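Local coordinates for IroE protein (Escherichia coli, PDB 2GZS) that hydrolyses the trilactone of enterobactin and its glucosylated forms, preferring the iron-free siderophores and tending to cut the ring just once, at residues N88-A91 and Y92-P96. Sequence-based numbering, arbitrary orientation.
Sequences NSRA and YDYTP. With DFP (diisopropyl phosphonate), chain B.
Tyr-92 N meets the carbonyl oxygens of Asn-88 and Ser-89 through two weak hydrogen bonds, and its ring leads off to a cation-pi contact with Lys-113. Asp-93 continues helix 87-93 with a nearly straight bond from its N to Ser-89 O (2.8 Å), while OD1 forms a salt bridge with Arg-25, and OD2 is hydrogen-bonded to the hydroxyls of Tyr-27 and Tyr-79. Tyr-94 N follows with a hydrogen bond to Arg-90 O (2.9 Å), and one ring face receives Arg-90 CB, offset toward CE2 at 3.6 Å in a CH-pi contact. This turn borders the active site of an alpha/beta-hydrolase fold: the Arg-90 guanidinium lies 82° from the ring plane, its NH1 hydrogen-bonds O3P of the diisopropyl phosphonate at 2.8 Å, near the guanidinium plane, NH2 adds a weak bond, and Asp-50 pairs with NE. The bend at chi3 (-78°) helps carry the group over to the phosphonate. A leucine in place of Tyr-94 would probably leave Asp-50 N without its hydroxyl partner and Arg-90 CB without the flat surface beneath it. Thr-95, its OG1 set between backbone N and carbonyl carbon (chi1 53°), donates to Ala-91 O at 2.7 Å in the carbonyl plane and also bonds with Gly-115 N.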
# COMPACT_ATOMS: atom_id res chain seq x y z
N ASN A 88 11.96 5.15 -12.11
CA ASN A 88 12.16 4.00 -12.98
C ASN A 88 11.80 2.67 -12.32
O ASN A 88 11.15 1.78 -12.84
CB ASN A 88 13.62 3.90 -13.38
CG ASN A 88 14.14 5.05 -14.22
OD1 ASN A 88 13.31 5.75 -14.79
ND2 ASN A 88 15.46 5.14 -14.24
N SER A 89 12.32 2.53 -11.08
CA SER A 89 12.14 1.24 -10.41
C SER A 89 10.68 0.98 -10.07
O SER A 89 10.15 -0.12 -10.19
CB SER A 89 12.97 1.14 -9.12
OG SER A 89 14.37 1.22 -9.40
N ARG A 90 9.94 2.03 -9.62
CA ARG A 90 8.57 1.79 -9.25
C ARG A 90 7.65 1.48 -10.44
O ARG A 90 6.69 0.74 -10.34
CB ARG A 90 8.06 2.99 -8.42
CG ARG A 90 7.74 4.20 -9.29
CD ARG A 90 7.54 5.44 -8.39
NE ARG A 90 6.23 5.39 -7.79
CZ ARG A 90 5.03 5.65 -8.26
NH1 ARG A 90 5.06 6.04 -9.58
NH2 ARG A 90 3.91 5.56 -7.59
N ALA A 91 8.01 2.11 -11.59
CA ALA A 91 7.21 1.80 -12.79
C ALA A 91 7.32 0.31 -13.18
O ALA A 91 6.33 -0.15 -13.69
CB ALA A 91 7.72 2.60 -13.99
N TYR A 92 8.46 -0.27 -12.86
CA TYR A 92 8.61 -1.72 -13.10
C TYR A 92 7.93 -2.54 -12.01
O TYR A 92 7.11 -3.41 -12.24
CB TYR A 92 10.09 -2.08 -13.19
CG TYR A 92 10.21 -3.54 -13.65
CD1 TYR A 92 9.82 -3.98 -14.91
CD2 TYR A 92 10.71 -4.49 -12.79
CE1 TYR A 92 9.94 -5.34 -15.28
CE2 TYR A 92 10.84 -5.83 -13.10
CZ TYR A 92 10.44 -6.22 -14.36
OH TYR A 92 10.58 -7.57 -14.68
N ASP A 93 8.36 -2.21 -10.74
CA ASP A 93 7.89 -3.10 -9.66
C ASP A 93 6.44 -3.11 -9.39
O ASP A 93 5.86 -4.08 -8.89
CB ASP A 93 8.59 -2.66 -8.36
CG ASP A 93 10.05 -3.01 -8.23
OD1 ASP A 93 10.47 -3.98 -8.92
OD2 ASP A 93 10.78 -2.37 -7.47
N TYR A 94 5.74 -1.94 -9.68
CA TYR A 94 4.35 -1.81 -9.24
C TYR A 94 3.33 -2.17 -10.29
O TYR A 94 2.11 -2.24 -10.00
CB TYR A 94 4.07 -0.37 -8.76
CG TYR A 94 4.91 0.08 -7.56
CD1 TYR A 94 5.77 -0.75 -6.86
CD2 TYR A 94 4.78 1.41 -7.16
CE1 TYR A 94 6.51 -0.27 -5.76
CE2 TYR A 94 5.50 1.90 -6.08
CZ TYR A 94 6.36 1.05 -5.40
OH TYR A 94 7.10 1.54 -4.32
N THR A 95 3.82 -2.42 -11.51
CA THR A 95 2.84 -2.59 -12.57
C THR A 95 2.67 -4.03 -13.06
O THR A 95 3.64 -4.78 -13.18
CB THR A 95 3.24 -1.75 -13.82
OG1 THR A 95 4.60 -2.10 -14.18
CG2 THR A 95 3.09 -0.26 -13.58
N PRO A 96 1.44 -4.44 -13.38
CA PRO A 96 1.17 -5.77 -13.95
C PRO A 96 1.38 -5.67 -15.47
O PRO A 96 1.50 -4.55 -16.03
CB PRO A 96 -0.33 -5.99 -13.65
CG PRO A 96 -0.87 -4.61 -13.78
CD PRO A 96 0.18 -3.66 -13.22
C1 DFP B . 0.88 10.26 -10.49
C2 DFP B . 1.63 11.01 -11.59
C3 DFP B . 0.83 11.04 -9.18
C1' DFP B . 1.10 6.65 -13.20
C2' DFP B . -0.24 5.98 -13.19
C3' DFP B . 1.28 7.32 -14.60
P DFP B . 1.33 7.61 -10.73
O1P DFP B . 1.68 9.06 -10.26
O2P DFP B . 1.09 7.72 -12.28
O3P DFP B . 2.40 6.59 -10.37